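Side-chain contacts in phage tail sheath protein (Desulfitobacterium hafniense, PDB 3HXL), which probably forms, as repeated copies, the contractile sheath around the tail tube of a myovirus-type phage or prophage: residues A[37-42]-A[189-194]; A[84-89]-A[196-201]; A[338-343]-A[427-432]; A[388-391]-A[395-398]. All blocks are in the same frame, centred on the assembly; numbering follows the deposited sequence.

Interaction 1. Residues A[37-42]-A[189-194]; sequences SMPLIL and IDYLAA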
# COMPACT_ATOMS: atom_id res chain seq x y z
N SER A 37 -0.76 0.73 -0.33
CA SER A 37 -0.68 1.22 -1.71
C SER A 37 0.30 2.38 -1.76
O SER A 37 0.40 3.17 -0.83
CB SER A 37 -2.03 1.70 -2.22
OG SER A 37 -1.89 2.19 -3.55
N MSE A 38 1.02 2.48 -2.86
CA MSE A 38 2.03 3.52 -2.98
C MSE A 38 2.25 4.00 -4.40
O MSE A 38 2.36 3.20 -5.33
CB MSE A 38 3.33 2.99 -2.37
CG MSE A 38 4.53 3.90 -2.38
SE MSE A 38 5.94 3.16 -1.23
CE MSE A 38 6.06 1.40 -2.11
N PRO A 39 2.29 5.33 -4.60
CA PRO A 39 2.52 5.88 -5.94
C PRO A 39 4.02 6.14 -6.08
O PRO A 39 4.62 6.83 -5.25
CB PRO A 39 1.69 7.16 -5.92
CG PRO A 39 1.87 7.64 -4.51
CD PRO A 39 1.77 6.36 -3.68
N LEU A 40 4.65 5.58 -7.11
CA LEU A 40 6.08 5.76 -7.29
C LEU A 40 6.53 6.15 -8.69
O LEU A 40 5.87 5.86 -9.68
CB LEU A 40 6.85 4.49 -6.92
CG LEU A 40 6.88 4.00 -5.47
CD1 LEU A 40 7.79 2.79 -5.37
CD2 LEU A 40 7.36 5.11 -4.56
N ILE A 41 7.69 6.80 -8.72
CA ILE A 41 8.31 7.20 -9.96
C ILE A 41 9.35 6.10 -10.18
O ILE A 41 10.26 5.93 -9.37
CB ILE A 41 9.00 8.55 -9.82
CG1 ILE A 41 7.94 9.63 -9.60
CG2 ILE A 41 9.86 8.84 -11.05
CD1 ILE A 41 8.49 10.95 -9.13
N LEU A 42 9.18 5.35 -11.26
CA LEU A 42 10.07 4.23 -11.57
C LEU A 42 10.82 4.40 -12.88
O LEU A 42 10.62 5.39 -13.60
CB LEU A 42 9.24 2.94 -11.61
CG LEU A 42 8.43 2.63 -10.34
CD1 LEU A 42 7.58 1.39 -10.55
CD2 LEU A 42 9.39 2.42 -9.18
N ILE A 189 -3.07 12.75 -9.08
CA ILE A 189 -4.51 12.84 -9.07
C ILE A 189 -5.05 11.59 -9.74
O ILE A 189 -6.05 11.02 -9.30
CB ILE A 189 -5.01 14.10 -9.84
CG1 ILE A 189 -4.55 15.36 -9.11
CG2 ILE A 189 -6.52 14.07 -9.96
CD1 ILE A 189 -5.04 15.46 -7.66
N ASP A 190 -4.39 11.14 -10.80
CA ASP A 190 -4.80 9.94 -11.50
C ASP A 190 -4.66 8.76 -10.54
O ASP A 190 -5.53 7.89 -10.48
CB ASP A 190 -3.93 9.72 -12.75
CG ASP A 190 -3.87 10.94 -13.66
OD1 ASP A 190 -4.86 11.68 -13.72
OD2 ASP A 190 -2.83 11.14 -14.32
N TYR A 191 -3.57 8.74 -9.78
CA TYR A 191 -3.33 7.68 -8.81
C TYR A 191 -4.48 7.58 -7.81
O TYR A 191 -5.10 6.53 -7.68
CB TYR A 191 -2.03 7.94 -8.03
CG TYR A 191 -1.89 7.08 -6.77
CD1 TYR A 191 -1.77 5.69 -6.86
CD2 TYR A 191 -1.89 7.67 -5.50
CE1 TYR A 191 -1.66 4.90 -5.70
CE2 TYR A 191 -1.77 6.88 -4.35
CZ TYR A 191 -1.66 5.51 -4.46
OH TYR A 191 -1.53 4.74 -3.32
N LEU A 192 -4.75 8.68 -7.11
CA LEU A 192 -5.82 8.70 -6.12
C LEU A 192 -7.15 8.21 -6.67
O LEU A 192 -7.88 7.49 -5.99
CB LEU A 192 -5.99 10.11 -5.55
CG LEU A 192 -4.79 10.61 -4.73
CD1 LEU A 192 -5.01 12.05 -4.31
CD2 LEU A 192 -4.62 9.72 -3.50
N ALA A 193 -7.46 8.59 -7.90
CA ALA A 193 -8.71 8.16 -8.51
C ALA A 193 -8.71 6.65 -8.69
O ALA A 193 -9.71 5.99 -8.44
CB ALA A 193 -8.91 8.86 -9.85
N ALA A 194 -7.58 6.11 -9.14
CA ALA A 194 -7.47 4.68 -9.37
C ALA A 194 -7.48 3.86 -8.09
O ALA A 194 -8.12 2.81 -8.02
CB ALA A 194 -6.21 4.38 -10.16

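Interaction 2. Residues A[84-89]-A[196-201]; sequences TLLLYR and EIFDFN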
# COMPACT_ATOMS: atom_id res chain seq x y z
N THR A 84 0.06 -7.26 0.93
CA THR A 84 -0.20 -6.91 -0.45
C THR A 84 0.10 -5.43 -0.71
O THR A 84 -0.25 -4.56 0.09
CB THR A 84 -1.67 -7.18 -0.83
OG1 THR A 84 -1.98 -8.56 -0.57
CG2 THR A 84 -1.90 -6.90 -2.31
N LEU A 85 0.75 -5.17 -1.84
CA LEU A 85 1.08 -3.81 -2.23
C LEU A 85 0.39 -3.46 -3.53
O LEU A 85 0.47 -4.21 -4.51
CB LEU A 85 2.59 -3.64 -2.42
CG LEU A 85 3.04 -2.32 -3.08
CD1 LEU A 85 2.72 -1.16 -2.16
CD2 LEU A 85 4.54 -2.36 -3.37
N LEU A 86 -0.31 -2.33 -3.54
CA LEU A 86 -0.96 -1.85 -4.74
C LEU A 86 -0.03 -0.73 -5.19
O LEU A 86 -0.01 0.36 -4.60
CB LEU A 86 -2.37 -1.33 -4.43
CG LEU A 86 -3.32 -2.37 -3.82
CD1 LEU A 86 -4.69 -1.73 -3.58
CD2 LEU A 86 -3.46 -3.58 -4.74
N LEU A 87 0.76 -1.02 -6.21
CA LEU A 87 1.75 -0.11 -6.75
C LEU A 87 1.28 0.61 -8.00
O LEU A 87 0.69 0.00 -8.90
CB LEU A 87 3.03 -0.88 -7.08
CG LEU A 87 4.18 -0.13 -7.77
CD1 LEU A 87 4.74 0.95 -6.85
CD2 LEU A 87 5.27 -1.14 -8.13
N TYR A 88 1.55 1.91 -8.07
CA TYR A 88 1.15 2.71 -9.21
C TYR A 88 2.35 3.48 -9.74
O TYR A 88 2.93 4.29 -9.02
CB TYR A 88 0.05 3.68 -8.78
CG TYR A 88 -0.63 4.41 -9.91
CD1 TYR A 88 -1.73 3.86 -10.56
CD2 TYR A 88 -0.20 5.68 -10.29
CE1 TYR A 88 -2.39 4.56 -11.57
CE2 TYR A 88 -0.86 6.39 -11.30
CZ TYR A 88 -1.95 5.82 -11.93
OH TYR A 88 -2.61 6.53 -12.90
N ARG A 89 2.75 3.22 -10.98
CA ARG A 89 3.88 3.95 -11.55
C ARG A 89 3.36 5.25 -12.14
O ARG A 89 2.57 5.24 -13.08
CB ARG A 89 4.59 3.13 -12.63
CG ARG A 89 5.82 3.85 -13.16
CD ARG A 89 6.40 3.20 -14.41
NE ARG A 89 7.56 3.95 -14.87
CZ ARG A 89 8.25 3.68 -15.97
NH1 ARG A 89 7.90 2.66 -16.74
NH2 ARG A 89 9.28 4.44 -16.29
N GLU A 196 -8.80 4.70 -5.23
CA GLU A 196 -10.08 4.84 -4.56
C GLU A 196 -11.04 3.70 -4.88
O GLU A 196 -11.95 3.41 -4.10
CB GLU A 196 -10.73 6.17 -4.95
CG GLU A 196 -11.69 6.67 -3.90
CD GLU A 196 -12.47 7.89 -4.36
OE1 GLU A 196 -11.85 8.80 -4.96
OE2 GLU A 196 -13.69 7.94 -4.09
N ILE A 197 -10.83 3.06 -6.02
CA ILE A 197 -11.69 1.96 -6.44
C ILE A 197 -11.24 0.62 -5.85
O ILE A 197 -11.98 -0.36 -5.88
CB ILE A 197 -11.72 1.88 -7.97
CG1 ILE A 197 -12.17 3.23 -8.54
CG2 ILE A 197 -12.71 0.80 -8.42
CD1 ILE A 197 -12.00 3.35 -10.04
N PHE A 198 -10.02 0.58 -5.31
CA PHE A 198 -9.50 -0.65 -4.72
C PHE A 198 -9.79 -0.71 -3.23
O PHE A 198 -10.11 0.30 -2.60
CB PHE A 198 -7.98 -0.77 -4.90
CG PHE A 198 -7.55 -1.23 -6.27
CD1 PHE A 198 -7.55 -0.36 -7.35
CD2 PHE A 198 -7.13 -2.55 -6.46
CE1 PHE A 198 -7.13 -0.79 -8.61
CE2 PHE A 198 -6.72 -2.99 -7.71
CZ PHE A 198 -6.71 -2.11 -8.79
N ASP A 199 -9.70 -1.90 -2.65
CA ASP A 199 -9.86 -2.01 -1.22
C ASP A 199 -8.43 -2.01 -0.70
O ASP A 199 -7.58 -2.75 -1.20
CB ASP A 199 -10.60 -3.29 -0.84
CG ASP A 199 -12.11 -3.17 -1.05
OD1 ASP A 199 -12.68 -2.14 -0.63
OD2 ASP A 199 -12.71 -4.10 -1.63
N PHE A 200 -8.16 -1.15 0.28
CA PHE A 200 -6.84 -1.03 0.87
C PHE A 200 -6.95 -0.45 2.28
O PHE A 200 -8.02 -0.02 2.69
CB PHE A 200 -5.93 -0.16 -0.01
CG PHE A 200 -6.36 1.29 -0.09
CD1 PHE A 200 -5.81 2.25 0.76
CD2 PHE A 200 -7.33 1.68 -1.00
CE1 PHE A 200 -6.22 3.59 0.69
CE2 PHE A 200 -7.74 3.02 -1.08
CZ PHE A 200 -7.18 3.97 -0.22
N ASN A 201 -5.85 -0.45 3.02
CA ASN A 201 -5.86 0.05 4.38
C ASN A 201 -5.05 1.32 4.52
O ASN A 201 -5.49 2.29 5.14
CB ASN A 201 -5.28 -1.00 5.34
CG ASN A 201 -6.07 -2.28 5.32
OD1 ASN A 201 -7.21 -2.32 5.76
ND2 ASN A 201 -5.47 -3.34 4.80

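Interaction 3. Residues A[338-343]-A[427-432]; sequences GKQFAK and SIEKIY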
# COMPACT_ATOMS: atom_id res chain seq x y z
N GLY A 338 -11.38 12.50 21.73
CA GLY A 338 -10.29 12.59 22.68
C GLY A 338 -8.93 12.12 22.21
O GLY A 338 -8.75 11.72 21.06
N LYS A 339 -7.97 12.15 23.13
CA LYS A 339 -6.60 11.75 22.83
C LYS A 339 -6.47 10.30 22.37
O LYS A 339 -5.50 9.95 21.69
CB LYS A 339 -5.71 11.98 24.06
CG LYS A 339 -6.11 11.18 25.28
CD LYS A 339 -5.08 11.28 26.39
CE LYS A 339 -5.46 10.40 27.56
NZ LYS A 339 -4.41 10.40 28.62
N GLN A 340 -7.43 9.46 22.73
CA GLN A 340 -7.39 8.06 22.32
C GLN A 340 -7.38 7.93 20.79
O GLN A 340 -6.79 7.00 20.24
CB GLN A 340 -8.58 7.28 22.90
CG GLN A 340 -9.94 7.88 22.62
CD GLN A 340 -10.41 8.84 23.71
OE1 GLN A 340 -9.67 9.74 24.13
NE2 GLN A 340 -11.65 8.66 24.17
N PHE A 341 -8.02 8.88 20.10
CA PHE A 341 -8.06 8.84 18.64
C PHE A 341 -6.70 9.06 17.98
O PHE A 341 -6.55 8.83 16.77
CB PHE A 341 -9.07 9.86 18.10
CG PHE A 341 -10.50 9.44 18.26
CD1 PHE A 341 -11.17 9.63 19.46
CD2 PHE A 341 -11.17 8.80 17.22
CE1 PHE A 341 -12.49 9.20 19.63
CE2 PHE A 341 -12.49 8.36 17.38
CZ PHE A 341 -13.15 8.56 18.58
N ALA A 342 -5.71 9.49 18.75
CA ALA A 342 -4.37 9.73 18.22
C ALA A 342 -3.58 8.43 18.13
O ALA A 342 -2.54 8.37 17.46
CB ALA A 342 -3.63 10.73 19.09
N LYS A 343 -4.06 7.39 18.80
CA LYS A 343 -3.39 6.09 18.80
C LYS A 343 -3.83 5.27 17.60
O LYS A 343 -5.02 5.02 17.40
CB LYS A 343 -3.70 5.34 20.10
CG LYS A 343 -3.26 6.11 21.36
CD LYS A 343 -3.64 5.39 22.66
CE LYS A 343 -3.22 6.22 23.88
NZ LYS A 343 -3.61 5.58 25.17
N SER A 427 -6.92 2.27 25.98
CA SER A 427 -7.74 3.44 26.27
C SER A 427 -8.54 3.20 27.54
O SER A 427 -9.24 2.20 27.66
CB SER A 427 -8.68 3.71 25.09
OG SER A 427 -9.48 4.87 25.31
N ILE A 428 -8.44 4.12 28.50
CA ILE A 428 -9.18 3.99 29.75
C ILE A 428 -10.50 4.74 29.69
O ILE A 428 -11.07 5.10 30.72
CB ILE A 428 -8.36 4.53 30.96
CG1 ILE A 428 -8.12 6.03 30.82
CG2 ILE A 428 -7.04 3.77 31.06
CD1 ILE A 428 -7.24 6.44 29.65
N GLU A 429 -10.99 4.96 28.48
CA GLU A 429 -12.24 5.66 28.27
C GLU A 429 -13.05 4.95 27.18
O GLU A 429 -12.51 4.62 26.12
CB GLU A 429 -11.96 7.10 27.88
CG GLU A 429 -13.19 7.97 27.70
CD GLU A 429 -12.84 9.43 27.53
OE1 GLU A 429 -12.29 10.03 28.48
OE2 GLU A 429 -13.10 9.99 26.44
N LYS A 430 -14.33 4.71 27.46
CA LYS A 430 -15.22 4.02 26.52
C LYS A 430 -15.49 4.89 25.30
O LYS A 430 -15.45 6.12 25.38
CB LYS A 430 -16.55 3.69 27.18
CG LYS A 430 -16.48 3.47 28.69
CD LYS A 430 -17.83 3.05 29.27
CE LYS A 430 -18.91 4.11 29.08
NZ LYS A 430 -20.20 3.68 29.68
N ILE A 431 -15.78 4.25 24.17
CA ILE A 431 -16.09 4.99 22.95
C ILE A 431 -17.51 4.67 22.50
O ILE A 431 -17.91 3.51 22.45
CB ILE A 431 -15.10 4.65 21.82
CG1 ILE A 431 -13.70 5.15 22.19
CG2 ILE A 431 -15.56 5.28 20.51
CD1 ILE A 431 -12.62 4.79 21.20
N TYR A 432 -18.27 5.73 22.20
CA TYR A 432 -19.65 5.61 21.75
C TYR A 432 -19.67 5.32 20.25
O TYR A 432 -19.01 6.00 19.47
CB TYR A 432 -20.41 6.91 22.04
CG TYR A 432 -21.79 6.99 21.43
CD1 TYR A 432 -22.83 6.17 21.87
CD2 TYR A 432 -22.06 7.89 20.40
CE1 TYR A 432 -24.10 6.24 21.30
CE2 TYR A 432 -23.32 7.97 19.82
CZ TYR A 432 -24.33 7.15 20.27
OH TYR A 432 -25.58 7.23 19.69

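Interaction 4. Residues A[388-391]-A[395-398]; sequences NTLQ and AIKN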
# COMPACT_ATOMS: atom_id res chain seq x y z
N ASN A 388 -18.03 -9.45 20.81
CA ASN A 388 -17.45 -10.47 21.68
C ASN A 388 -16.17 -11.02 21.05
O ASN A 388 -15.22 -11.35 21.75
CB ASN A 388 -18.44 -11.60 21.95
CG ASN A 388 -19.51 -11.20 22.95
OD1 ASN A 388 -19.22 -10.48 23.91
ND2 ASN A 388 -20.73 -11.68 22.75
N THR A 389 -16.16 -11.11 19.72
CA THR A 389 -14.99 -11.61 19.01
C THR A 389 -13.81 -10.65 19.17
O THR A 389 -12.66 -11.07 19.29
CB THR A 389 -15.29 -11.79 17.51
OG1 THR A 389 -16.35 -12.74 17.35
CG2 THR A 389 -14.05 -12.30 16.77
N LEU A 390 -14.11 -9.35 19.18
CA LEU A 390 -13.07 -8.34 19.36
C LEU A 390 -12.50 -8.43 20.77
O LEU A 390 -11.31 -8.25 20.98
CB LEU A 390 -13.63 -6.93 19.13
CG LEU A 390 -13.86 -6.48 17.69
CD1 LEU A 390 -14.45 -5.08 17.66
CD2 LEU A 390 -12.53 -6.50 16.94
N GLN A 391 -13.37 -8.72 21.73
CA GLN A 391 -12.93 -8.83 23.11
C GLN A 391 -12.10 -10.09 23.31
O GLN A 391 -11.15 -10.10 24.10
CB GLN A 391 -14.15 -8.85 24.04
CG GLN A 391 -13.80 -8.83 25.52
CD GLN A 391 -15.01 -8.61 26.39
OE1 GLN A 391 -15.99 -9.35 26.30
NE2 GLN A 391 -14.96 -7.58 27.23
N ALA A 395 -8.93 -6.95 21.57
CA ALA A 395 -8.96 -5.70 20.81
C ALA A 395 -9.71 -4.68 21.66
O ALA A 395 -9.39 -3.49 21.66
CB ALA A 395 -9.66 -5.90 19.47
N ILE A 396 -10.72 -5.15 22.38
CA ILE A 396 -11.50 -4.30 23.27
C ILE A 396 -11.63 -5.01 24.60
O ILE A 396 -11.30 -6.19 24.72
CB ILE A 396 -12.92 -4.01 22.74
CG1 ILE A 396 -13.72 -5.31 22.64
CG2 ILE A 396 -12.83 -3.31 21.37
CD1 ILE A 396 -15.19 -5.11 22.29
N LYS A 397 -12.14 -4.31 25.60
CA LYS A 397 -12.30 -4.90 26.92
C LYS A 397 -13.55 -4.38 27.60
O LYS A 397 -14.14 -3.39 27.17
CB LYS A 397 -11.08 -4.58 27.78
CG LYS A 397 -10.77 -3.09 27.86
CD LYS A 397 -9.43 -2.85 28.52
CE LYS A 397 -9.11 -1.36 28.60
NZ LYS A 397 -10.11 -0.64 29.42
N ASN A 398 -13.94 -5.06 28.67
CA ASN A 398 -15.11 -4.68 29.44
C ASN A 398 -16.37 -4.56 28.59
O ASN A 398 -17.20 -3.67 28.83
CB ASN A 398 -14.85 -3.36 30.16
CG ASN A 398 -13.56 -3.37 30.96
OD1 ASN A 398 -13.23 -4.36 31.62
ND2 ASN A 398 -12.82 -2.26 30.92

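Interaction 1. Residues A[37-42]-A[189-194]
Y191 and P39 meet ring to ring, while the hydroxyl of Y191 reaches on to S37. The proline lies over one face of the tyrosine. P39 CB sits 3.6 Å from the centroid of the Y191 ring and only 9° off its normal, which makes this a CH-pi contact. P39 CD comes within 3.6 Å of Y191 CZ, so the proline covers the ring from near its middle to the hydroxyl end. The two side chains are skewed against each other.

S37 comes from another direction. Its OG lies in the plane of the Y191 ring, at the edge. Y191 OH gives a hydrogen bond to S37 OG, at 2.6 Å. The serine hydroxyl stands anti to its own backbone N (chi1 179°), which sets OG facing the helix. S37 OG in turn bonds to the backbone O of L86, so a short relay runs from the tyrosine into the neighbouring strand. The backbone N of M38 is 3.4 Å from Y191 OH, but its angle is too poor for a bond. The buried phenol oxygen thus has S37 OG as its polar partner, and the ring is packed on its face by P39.

The segment axes of strand 37-40 and helix 189-194 run nearly antiparallel, at 158° and 9.6 Å apart. P39 turns to helix 185-195, whereas M38 points away from it and packs on helix 73-78. Y191 also meets the ring of Y88 in the adjacent parallel strand 84-89, and F216 of helix 210-227.

Interaction 2. Residues A[84-89]-A[196-201]
L86 carries the whole of its strand's side of this contact, through one methyl group above all. The apolar contacts come first. L86 CD1 lies 3.7 Å from F198 CB and 3.9 Å from F198 CD2. It thus touches the root and near flank of the phenylalanine, and it approaches the ring obliquely. L86 CD2 adds a looser touch at 4.2 Å from F198 CD2. The extended end of the leucine (chi2 -179°) carries CD1 out to the loop.

F200 contributes its CB, 4.1 Å from L86 CD1. Its first torsion of 66° swings the ring off the leucine, and the ring packs instead against L223 of helix 210-227 and I231.

The one polar atom involved is a backbone carbonyl: D199 O is 3.9 Å from L86 CD1, a plain van der Waals contact. No hydrogen bond crosses between the segments. The loop has polar ties of another kind, for K229 NZ bonds to the carbonyls of E196 and F198.

The contact packs the loop between helix 185-195 and strand 202-204 against strand 84-89. Being purely dispersive and hydrophobic, it depends on shape and burial rather than on directional bonds.

Interaction 3. Residues A[338-343]-A[427-432]
Q340 and S427 mark the closest backbone approach, CA to CA 6.1 Å, where the 3-10 turn 339-342 faces the loop leading into strand 431-438. From this turn Q340 reaches across with its whole side chain. Q340 CB rests 3.5 Å from S427 OG. Further out, Q340 CG lies 4.3 Å from I431 CD1, a loose apolar touch.

The glutamine chain is bent sharply at chi2 (-91°), which turns its amide to E429. There Q340 NE2 donates a hydrogen bond of 3.0 Å to E429 OE2, fairly straight at 162°. The acceptor lies almost in the amide plane, so the N-H is well aimed. The carboxylate is met differently: the nitrogen comes from above its plane, 55° out of it. The two flat groups stand nearly perpendicular, and the side chains cross at about a right angle.

S427 is fixed within its own loop. Its OG donates to E429 O, at 3.1 Å, in the carbonyl plane and on a lone pair. This bond ties the loop across two residues, next to Q340 CB. Nearby, K343 NZ bonds to D426 O, and I431 packs on V346 and L350 of helix 344-364, the helix that begins right after K343.

The contact joins the lead-in to that helix with the last strand of the C-terminal domain. Its chemistry is mixed: one hydrogen bond from a neutral amide to an exposed, probably charged carboxylate, beside buried serine and isoleucine. The amide would probably steady the carboxylate without neutralising it.

Interaction 4. Residues A[388-391]-A[395-398]
L390 and A395 meet through the peptide carbonyl of L390, and no aromatic ring takes part across the contact. A395 N comes to L390 O nearly along the C=O axis, at 2.8 Å. I396 N also points to L390 O, but at 3.5 Å this second bond is weak. One helical carbonyl therefore serves two successive N-H groups. The other flat group is the side-chain amide of Q391. It extends beside the backbone of K397 and N398.

The apolar side chains close in around these bonds. L390 CD2 lies 3.9 Å from A395 CB. I396 CG1 takes the position between its backbone N and carbonyl carbon (chi1 63°), which lays it against the helix, 3.9 Å from L390 CB and 3.8 Å from Q391 CB. Alongside, Q391 CA makes a CA-H...O contact with I396 O, at 3.5 Å. L390 also packs on I353, and I396 on V349, both of helix 344-364.

K397 turns away from the helix and its amine makes a cation-pi contact with W423. The backbones of A395 and K397 bond to V425 and W423. A bond from an N-H to the carbonyl five residues earlier is a familiar feature of helix C-termini. Here it lies at the C-terminal end of helix 373-392, and the chain then runs across the helix end within the C-terminal domain of the tail sheath family.

How the interactions relate
Interactions 1 and 2 belong to the central alpha-beta domain and share one sheet: strands 35-40 and 84-89 are parallel neighbours, with interaction 1 fully buried and interaction 2 partly so. Both connect these early strands to the chain from 189 to 201. Interaction 1 adds hydroxyl bonding to its packing, while interaction 2 has none. Interactions 3 and 4 lie in the C-terminal domain, centres about 15 Å apart, and both rest on helix 344-364. They meet where K397 NZ makes a weak hydrogen bond to S427 O. Interaction 3 crosses 83 residues and reaches the surface with a charge; interaction 4 is local and combines backbone hydrogen bonds with apolar packing.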